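Nucleotidyl transferase AbiEii/AbiGii toxin family protein (Mycobacterium tuberculosis, PDB 6Y56) is a nucleotidyltransferase toxin of a toxin-antitoxin system that probably inhibits growth by modifying, and so inactivating, tRNA acceptor stems. Local coordinates at residues A[38-52]-A[68-82]. Numbering follows the deposited sequence.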
ATOM      1  N   THR A  38      -9.772  17.223  -8.263  1.00 18.41           N
ATOM      2  CA  THR A  38     -10.300  18.111  -7.235  1.00 21.84           C
ATOM      3  C   THR A  38      -9.288  18.482  -6.159  1.00 23.64           C
ATOM      4  O   THR A  38      -9.308  19.615  -5.673  1.00 26.59           O
ATOM      5  CB  THR A  38     -11.521  17.451  -6.565  1.00 21.57           C
ATOM      6  OG1 THR A  38     -12.408  16.906  -7.556  1.00 27.62           O
ATOM      7  CG2 THR A  38     -12.268  18.450  -5.709  1.00 27.87           C
ATOM      8  N   VAL A  39      -8.414  17.559  -5.765  1.00 17.38           N
ATOM      9  CA  VAL A  39      -7.528  17.742  -4.620  1.00 19.12           C
ATOM     10  C   VAL A  39      -6.089  17.844  -5.106  1.00 18.76           C
ATOM     11  O   VAL A  39      -5.682  17.122  -6.023  1.00 18.72           O
ATOM     12  CB  VAL A  39      -7.684  16.560  -3.640  1.00 21.05           C
ATOM     13  CG1 VAL A  39      -6.687  16.657  -2.497  1.00 26.23           C
ATOM     14  CG2 VAL A  39      -9.093  16.502  -3.103  1.00 23.17           C
ATOM     15  N   GLN A  40      -5.310  18.719  -4.472  1.00 16.44           N
ATOM     16  CA  GLN A  40      -3.896  18.848  -4.815  1.00 16.53           C
ATOM     17  C   GLN A  40      -3.106  17.710  -4.173  1.00 17.21           C
ATOM     18  O   GLN A  40      -3.106  17.567  -2.948  1.00 18.35           O
ATOM     19  CB  GLN A  40      -3.369  20.200  -4.339  1.00 18.88           C
ATOM     20  CG  GLN A  40      -1.899  20.445  -4.674  1.00 21.60           C
ATOM     21  CD  GLN A  40      -1.640  20.488  -6.173  1.00 25.39           C
ATOM     22  OE1 GLN A  40      -2.131  21.377  -6.870  1.00 33.61           O
ATOM     23  NE2 GLN A  40      -0.874  19.525  -6.677  1.00 24.02           N
ATOM     24  N   PHE A  41      -2.448  16.895  -4.990  1.00 15.80           N
ATOM     25  CA  PHE A  41      -1.514  15.897  -4.488  1.00 16.65           C
ATOM     26  C   PHE A  41      -0.113  16.499  -4.442  1.00 15.31           C
ATOM     27  O   PHE A  41       0.159  17.536  -5.046  1.00 17.49           O
ATOM     28  CB  PHE A  41      -1.476  14.675  -5.411  1.00 14.36           C
ATOM     29  CG  PHE A  41      -2.653  13.742  -5.283  1.00 14.08           C
ATOM     30  CD1 PHE A  41      -3.895  14.085  -5.808  1.00 14.19           C
ATOM     31  CD2 PHE A  41      -2.502  12.489  -4.691  1.00 14.14           C
ATOM     32  CE1 PHE A  41      -4.978  13.213  -5.703  1.00 14.19           C
ATOM     33  CE2 PHE A  41      -3.566  11.622  -4.584  1.00 15.31           C
ATOM     34  CZ  PHE A  41      -4.809  11.981  -5.101  1.00 16.25           C
ATOM     35  N   GLY A  42       0.784  15.852  -3.720  1.00 14.36           N
ATOM     36  CA  GLY A  42       2.170  16.277  -3.749  1.00 16.38           C
ATOM     37  C   GLY A  42       2.885  15.947  -2.459  1.00 16.68           C
ATOM     38  O   GLY A  42       2.276  15.623  -1.440  1.00 14.95           O
ATOM     39  N   ASP A  43       4.214  16.040  -2.527  1.00 16.26           N
ATOM     40  CA  ASP A  43       5.072  15.811  -1.372  1.00 16.51           C
ATOM     41  C   ASP A  43       4.603  16.643  -0.184  1.00 17.46           C
ATOM     42  O   ASP A  43       4.280  17.830  -0.316  1.00 18.46           O
ATOM     43  CB  ASP A  43       6.515  16.202  -1.723  1.00 19.62           C
ATOM     44  CG  ASP A  43       7.156  15.252  -2.714  1.00 21.54           C
ATOM     45  OD1 ASP A  43       6.893  14.037  -2.636  1.00 20.38           O
ATOM     46  OD2 ASP A  43       7.930  15.721  -3.575  1.00 25.00           O
ATOM     47  N   ASN A  44       4.559  16.009   0.983  1.00 18.95           N
ATOM     48  CA  ASN A  44       4.154  16.646   2.235  1.00 18.51           C
ATOM     49  C   ASN A  44       2.720  17.146   2.207  1.00 19.53           C
ATOM     50  O   ASN A  44       2.342  17.988   3.017  1.00 23.48           O
ATOM     51  CB  ASN A  44       5.122  17.756   2.655  1.00 24.33           C
ATOM     52  CG  ASN A  44       6.535  17.259   2.770  1.00 29.48           C
ATOM     53  OD1 ASN A  44       6.824  16.367   3.566  1.00 36.79           O
ATOM     54  ND2 ASN A  44       7.422  17.809   1.959  1.00 35.77           N
ATOM     55  N   ARG A  45       1.906  16.643   1.288  1.00 16.92           N
ATOM     56  CA  ARG A  45       0.495  16.997   1.250  1.00 15.80           C
ATOM     57  C   ARG A  45      -0.377  15.755   1.089  1.00 15.51           C
ATOM     58  O   ARG A  45      -1.183  15.436   1.971  1.00 15.98           O
ATOM     59  CB  ARG A  45       0.203  18.017   0.147  1.00 17.57           C
ATOM     60  CG  ARG A  45      -1.213  18.541   0.253  1.00 20.82           C
ATOM     61  CD  ARG A  45      -1.569  19.597  -0.771  1.00 24.74           C
ATOM     62  NE  ARG A  45      -2.722  20.387  -0.325  1.00 28.27           N
ATOM     63  CZ  ARG A  45      -3.990  19.971  -0.339  1.00 24.64           C
ATOM     64  NH1 ARG A  45      -4.317  18.761  -0.784  1.00 20.61           N
ATOM     65  NH2 ARG A  45      -4.946  20.780   0.099  1.00 27.88           N
ATOM     66  N   LEU A  46      -0.230  15.051  -0.030  1.00 13.90           N
ATOM     67  CA  LEU A  46      -1.037  13.858  -0.284  1.00 12.49           C
ATOM     68  C   LEU A  46      -0.283  13.005  -1.295  1.00 12.66           C
ATOM     69  O   LEU A  46      -0.098  13.425  -2.445  1.00 13.55           O
ATOM     70  CB  LEU A  46      -2.405  14.257  -0.817  1.00 13.62           C
ATOM     71  CG  LEU A  46      -3.398  13.118  -0.998  1.00 13.93           C
ATOM     72  CD1 LEU A  46      -3.787  12.481   0.341  1.00 14.98           C
ATOM     73  CD2 LEU A  46      -4.627  13.623  -1.744  1.00 16.19           C
ATOM     74  N   VAL A  47       0.173  11.831  -0.871  1.00 11.37           N
ATOM     75  CA  VAL A  47       0.923  10.920  -1.730  1.00 12.35           C
ATOM     76  C   VAL A  47       0.246   9.556  -1.669  1.00 11.81           C
ATOM     77  O   VAL A  47      -0.067   9.066  -0.581  1.00 12.54           O
ATOM     78  CB  VAL A  47       2.404  10.824  -1.301  1.00 11.50           C
ATOM     79  CG1 VAL A  47       3.143   9.815  -2.158  1.00 12.14           C
ATOM     80  CG2 VAL A  47       3.072  12.184  -1.434  1.00 13.92           C
ATOM     81  N   PHE A  48       0.028   8.944  -2.834  1.00 11.55           N
ATOM     82  CA  PHE A  48      -0.567   7.614  -2.937  1.00 11.50           C
ATOM     83  C   PHE A  48       0.500   6.571  -2.613  1.00 13.00           C
ATOM     84  O   PHE A  48       1.614   6.625  -3.140  1.00 11.23           O
ATOM     85  CB  PHE A  48      -1.058   7.488  -4.382  1.00 12.50           C
ATOM     86  CG  PHE A  48      -1.859   6.249  -4.699  1.00 11.48           C
ATOM     87  CD1 PHE A  48      -2.629   5.591  -3.749  1.00 11.98           C
ATOM     88  CD2 PHE A  48      -1.865   5.773  -6.010  1.00 12.48           C
ATOM     89  CE1 PHE A  48      -3.372   4.458  -4.086  1.00 14.59           C
ATOM     90  CE2 PHE A  48      -2.608   4.658  -6.351  1.00 13.39           C
ATOM     91  CZ  PHE A  48      -3.359   4.004  -5.394  1.00 13.78           C
ATOM     92  N   LYS A  49       0.178   5.615  -1.747  1.00 12.23           N
ATOM     93  CA  LYS A  49       1.191   4.641  -1.317  1.00 11.70           C
ATOM     94  C   LYS A  49       0.559   3.262  -1.127  1.00 11.59           C
ATOM     95  O   LYS A  49      -0.557   2.999  -1.569  1.00 12.63           O
ATOM     96  CB  LYS A  49       1.937   5.131  -0.068  1.00 12.38           C
ATOM     97  CG  LYS A  49       1.083   5.231   1.183  1.00 13.16           C
ATOM     98  CD  LYS A  49       1.940   5.744   2.344  1.00 15.25           C
ATOM     99  CE  LYS A  49       1.210   5.664   3.660  1.00 19.07           C
ATOM    100  NZ  LYS A  49       1.702   4.480   4.400  1.00 22.13           N
ATOM    101  N   GLY A  50       1.320   2.357  -0.513  1.00 13.24           N
ATOM    102  CA  GLY A  50       0.812   1.045  -0.174  1.00 13.24           C
ATOM    103  C   GLY A  50       0.692   0.103  -1.358  1.00 13.96           C
ATOM    104  O   GLY A  50       1.036   0.406  -2.501  1.00 13.04           O
ATOM    105  N   GLY A  51       0.154  -1.079  -1.053  1.00 13.34           N
ATOM    106  CA  GLY A  51       0.045  -2.130  -2.054  1.00 13.77           C
ATOM    107  C   GLY A  51      -0.818  -1.754  -3.240  1.00 14.16           C
ATOM    108  O   GLY A  51      -0.593  -2.240  -4.343  1.00 14.26           O
ATOM    109  N   THR A  52      -1.809  -0.890  -3.043  1.00 13.43           N
ATOM    110  CA  THR A  52      -2.634  -0.527  -4.184  1.00 13.19           C
ATOM    111  C   THR A  52      -1.923   0.439  -5.118  1.00 12.62           C
ATOM    112  O   THR A  52      -2.151   0.387  -6.330  1.00 12.40           O
ATOM    113  CB  THR A  52      -3.993  -0.013  -3.720  1.00 13.86           C
ATOM    114  OG1 THR A  52      -4.533  -0.984  -2.813  1.00 15.06           O
ATOM    115  CG2 THR A  52      -4.963   0.170  -4.902  1.00 14.63           C
ATOM    116  N   ASP A  68      -7.364  -1.867  -0.484  1.00 15.85           N
ATOM    117  CA  ASP A  68      -7.258  -0.670   0.323  1.00 18.30           C
ATOM    118  C   ASP A  68      -6.729   0.485  -0.511  1.00 17.58           C
ATOM    119  O   ASP A  68      -6.152   0.309  -1.585  1.00 22.71           O
ATOM    120  CB  ASP A  68      -6.428  -0.894   1.598  1.00 20.07           C
ATOM    121  CG  ASP A  68      -5.080  -1.569   1.349  1.00 26.76           C
ATOM    122  OD1 ASP A  68      -4.807  -2.066   0.229  1.00 24.96           O
ATOM    123  OD2 ASP A  68      -4.278  -1.610   2.315  1.00 30.48           O
ATOM    124  N   LEU A  69      -7.011   1.682  -0.055  1.00 15.80           N
ATOM    125  CA  LEU A  69      -6.390   2.874  -0.595  1.00 15.45           C
ATOM    126  C   LEU A  69      -5.646   3.525   0.553  1.00 16.42           C
ATOM    127  O   LEU A  69      -6.249   3.829   1.586  1.00 20.10           O
ATOM    128  CB  LEU A  69      -7.447   3.813  -1.167  1.00 17.15           C
ATOM    129  CG  LEU A  69      -8.073   3.332  -2.483  1.00 18.85           C
ATOM    130  CD1 LEU A  69      -9.204   4.252  -2.893  1.00 19.09           C
ATOM    131  CD2 LEU A  69      -7.038   3.248  -3.605  1.00 18.00           C
ATOM    132  N   ASP A  70      -4.338   3.680   0.405  1.00 14.06           N
ATOM    133  CA  ASP A  70      -3.496   4.235   1.450  1.00 14.44           C
ATOM    134  C   ASP A  70      -2.850   5.499   0.917  1.00 12.12           C
ATOM    135  O   ASP A  70      -2.360   5.524  -0.216  1.00 12.77           O
ATOM    136  CB  ASP A  70      -2.370   3.271   1.810  1.00 14.38           C
ATOM    137  CG  ASP A  70      -2.868   1.995   2.459  1.00 23.85           C
ATOM    138  OD1 ASP A  70      -3.764   2.072   3.324  1.00 31.83           O
ATOM    139  OD2 ASP A  70      -2.342   0.910   2.124  1.00 29.91           O
ATOM    140  N   PHE A  71      -2.839   6.541   1.739  1.00 12.36           N
ATOM    141  CA  PHE A  71      -2.210   7.797   1.391  1.00 12.51           C
ATOM    142  C   PHE A  71      -1.355   8.255   2.552  1.00 11.93           C
ATOM    143  O   PHE A  71      -1.649   7.963   3.718  1.00 14.63           O
ATOM    144  CB  PHE A  71      -3.235   8.898   1.103  1.00 13.97           C
ATOM    145  CG  PHE A  71      -4.193   8.560   0.014  1.00 11.95           C
ATOM    146  CD1 PHE A  71      -3.869   8.810  -1.308  1.00 12.83           C
ATOM    147  CD2 PHE A  71      -5.422   7.983   0.302  1.00 14.82           C
ATOM    148  CE1 PHE A  71      -4.752   8.491  -2.336  1.00 14.38           C
ATOM    149  CE2 PHE A  71      -6.309   7.660  -0.718  1.00 14.75           C
ATOM    150  CZ  PHE A  71      -5.975   7.903  -2.037  1.00 14.71           C
ATOM    151  N   SER A  72      -0.298   8.992   2.228  1.00 12.29           N
ATOM    152  CA  SER A  72       0.400   9.785   3.225  1.00 13.24           C
ATOM    153  C   SER A  72      -0.215  11.175   3.185  1.00 12.67           C
ATOM    154  O   SER A  72      -0.265  11.802   2.118  1.00 13.45           O
ATOM    155  CB  SER A  72       1.892   9.860   2.922  1.00 15.87           C
ATOM    156  OG  SER A  72       2.519  10.793   3.790  1.00 15.40           O
ATOM    157  N   ALA A  73      -0.707  11.638   4.330  1.00 12.46           N
ATOM    158  CA  ALA A  73      -1.351  12.949   4.422  1.00 13.29           C
ATOM    159  C   ALA A  73      -1.111  13.487   5.814  1.00 13.62           C
ATOM    160  O   ALA A  73      -1.911  13.270   6.731  1.00 13.45           O
ATOM    161  CB  ALA A  73      -2.851  12.854   4.138  1.00 14.23           C
ATOM    162  N   PRO A  74      -0.014  14.226   6.017  1.00 13.49           N
ATOM    163  CA  PRO A  74       0.304  14.693   7.375  1.00 16.44           C
ATOM    164  C   PRO A  74      -0.719  15.642   7.992  1.00 17.10           C
ATOM    165  O   PRO A  74      -0.759  15.747   9.226  1.00 20.06           O
ATOM    166  CB  PRO A  74       1.669  15.372   7.200  1.00 15.64           C
ATOM    167  CG  PRO A  74       2.274  14.693   6.003  1.00 21.70           C
ATOM    168  CD  PRO A  74       1.112  14.429   5.081  1.00 16.05           C
ATOM    169  N   ASP A  75      -1.530  16.343   7.201  1.00 15.86           N
ATOM    170  CA  ASP A  75      -2.398  17.400   7.710  1.00 16.58           C
ATOM    171  C   ASP A  75      -3.825  16.873   7.828  1.00 16.38           C
ATOM    172  O   ASP A  75      -4.412  16.430   6.837  1.00 14.22           O
ATOM    173  CB  ASP A  75      -2.353  18.604   6.767  1.00 19.16           C
ATOM    174  CG  ASP A  75      -3.079  19.834   7.321  1.00 28.21           C
ATOM    175  OD1 ASP A  75      -3.815  19.716   8.320  1.00 33.30           O
ATOM    176  OD2 ASP A  75      -2.895  20.933   6.749  1.00 35.45           O
ATOM    177  N   ASP A  76      -4.392  16.958   9.033  1.00 14.95           N
ATOM    178  CA  ASP A  76      -5.765  16.509   9.251  1.00 15.97           C
ATOM    179  C   ASP A  76      -6.754  17.233   8.340  1.00 15.62           C
ATOM    180  O   ASP A  76      -7.784  16.663   7.965  1.00 14.29           O
ATOM    181  CB  ASP A  76      -6.170  16.748  10.709  1.00 18.63           C
ATOM    182  CG  ASP A  76      -5.432  15.850  11.684  1.00 26.52           C
ATOM    183  OD1 ASP A  76      -4.839  14.842  11.260  1.00 23.24           O
ATOM    184  OD2 ASP A  76      -5.431  16.163  12.889  1.00 27.72           O
ATOM    185  N   GLU A  77      -6.475  18.487   7.991  1.00 15.57           N
ATOM    186  CA  GLU A  77      -7.386  19.217   7.116  1.00 17.33           C
ATOM    187  C   GLU A  77      -7.433  18.616   5.723  1.00 15.23           C
ATOM    188  O   GLU A  77      -8.490  18.614   5.085  1.00 15.91           O
ATOM    189  CB  GLU A  77      -6.962  20.670   7.021  1.00 19.84           C
ATOM    190  CG  GLU A  77      -7.614  21.502   8.058  1.00 32.32           C
ATOM    191  CD  GLU A  77      -6.922  22.815   8.204  1.00 41.70           C
ATOM    192  OE1 GLU A  77      -7.113  23.701   7.339  1.00 41.66           O
ATOM    193  OE2 GLU A  77      -6.146  22.943   9.172  1.00 45.42           O
ATOM    194  N   VAL A  78      -6.292  18.122   5.233  1.00 15.63           N
ATOM    195  CA  VAL A  78      -6.257  17.478   3.924  1.00 15.33           C
ATOM    196  C   VAL A  78      -7.027  16.164   3.959  1.00 13.77           C
ATOM    197  O   VAL A  78      -7.779  15.841   3.037  1.00 14.65           O
ATOM    198  CB  VAL A  78      -4.798  17.282   3.471  1.00 16.06           C
ATOM    199  CG1 VAL A  78      -4.730  16.349   2.272  1.00 16.05           C
ATOM    200  CG2 VAL A  78      -4.168  18.627   3.160  1.00 18.42           C
ATOM    201  N   VAL A  79      -6.859  15.395   5.038  1.00 14.65           N
ATOM    202  CA  VAL A  79      -7.616  14.159   5.210  1.00 12.91           C
ATOM    203  C   VAL A  79      -9.105  14.440   5.140  1.00 12.76           C
ATOM    204  O   VAL A  79      -9.854  13.760   4.431  1.00 13.15           O
ATOM    205  CB  VAL A  79      -7.229  13.481   6.536  1.00 13.52           C
ATOM    206  CG1 VAL A  79      -8.094  12.257   6.790  1.00 13.46           C
ATOM    207  CG2 VAL A  79      -5.747  13.110   6.536  1.00 13.85           C
ATOM    208  N   LEU A  80      -9.560  15.462   5.868  1.00 14.03           N
ATOM    209  CA  LEU A  80     -10.988  15.753   5.875  1.00 15.46           C
ATOM    210  C   LEU A  80     -11.470  16.182   4.494  1.00 15.81           C
ATOM    211  O   LEU A  80     -12.549  15.770   4.057  1.00 15.03           O
ATOM    212  CB  LEU A  80     -11.306  16.820   6.920  1.00 16.52           C
ATOM    213  CG  LEU A  80     -12.803  17.130   7.083  1.00 17.62           C
ATOM    214  CD1 LEU A  80     -13.556  15.915   7.589  1.00 20.68           C
ATOM    215  CD2 LEU A  80     -13.001  18.305   8.024  1.00 21.43           C
ATOM    216  N   GLU A  81     -10.682  16.995   3.788  1.00 14.66           N
ATOM    217  CA  GLU A  81     -11.055  17.407   2.437  1.00 15.31           C
ATOM    218  C   GLU A  81     -11.271  16.192   1.540  1.00 13.92           C
ATOM    219  O   GLU A  81     -12.288  16.092   0.839  1.00 15.52           O
ATOM    220  CB  GLU A  81      -9.969  18.329   1.880  1.00 17.30           C
ATOM    221  CG  GLU A  81     -10.154  18.744   0.428  1.00 25.15           C
ATOM    222  CD  GLU A  81      -8.923  19.442  -0.135  1.00 28.99           C
ATOM    223  OE1 GLU A  81      -7.890  19.505   0.564  1.00 34.67           O
ATOM    224  OE2 GLU A  81      -8.986  19.928  -1.282  1.00 38.64           O
ATOM    225  N   VAL A  82     -10.341  15.232   1.588  1.00 14.16           N
ATOM    226  CA  VAL A  82     -10.458  14.023   0.776  1.00 14.75           C
ATOM    227  C   VAL A  82     -11.682  13.219   1.174  1.00 12.85           C
ATOM    228  O   VAL A  82     -12.443  12.766   0.316  1.00 14.66           O
ATOM    229  CB  VAL A  82      -9.176  13.183   0.883  1.00 14.53           C
ATOM    230  CG1 VAL A  82      -9.367  11.841   0.171  1.00 16.68           C
ATOM    231  CG2 VAL A  82      -8.013  13.949   0.299  1.00 15.73           C
TER
HETATM  232  O   HOH W   1      -6.490  20.552  -2.634  1.00 23.74           O
HETATM  233  O   HOH W   2      -1.366  16.738   4.405  1.00 18.08           O
HETATM  234  O   HOH W   3      -3.112   2.243  -1.591  1.00 16.99           O
HETATM  235  O   HOH W   4       0.537   1.745   3.207  1.00 30.89           O
HETATM  236  O   HOH W   5      -2.660  -0.086  -0.275  1.00 18.84           O
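R45 lays its guanidinium against helix 76-86: V78 CG2 sits 3.7 Å above the plane, over its centre, while Q40 CB backs the opposite face. At the edge, near that plane, NH2 gives E81 OE1 a nearly straight salt-bridge bond (3.2 Å, 165° at the hydrogen) on the syn lone pair. The carboxylate stands perpendicular to the guanidinium, and its OE2 takes a bond from a water that also accepts from Q40 N. CG anti to the backbone N (chi1 -171°) and an extended chain carry R45 this far, and NH1 binds Q40 O.

Beneath lies an apolar layer. L46 forks, CD1 meeting F71 CB at 3.7 Å and CD2 meeting V82 CG2, while the same CD2 covers the centre of the F41 ring. The rings of F48 and F71 lie obliquely, planes at 33° and centroids 5.7 Å apart; F48 CE1 also touches L69 CD2. Strands 47-49 and 68-72 run antiparallel, and V47 and S72 exchange two backbone bonds, S72 N to V47 O being 2.8 Å.

Beyond them, one water joins T52 N to D70 OD2, and K49 NZ pairs with E169. The G50-G51 turn facing D68 and D70 resembles the glycine-rich turn and paired aspartates of nucleotidyltransferase active sites. D68 OD2 and D70 OD2 are only 3.2 Å apart, two acceptors placed as though to share a cation, consistent with the metal-binding aspartates of this superfamily.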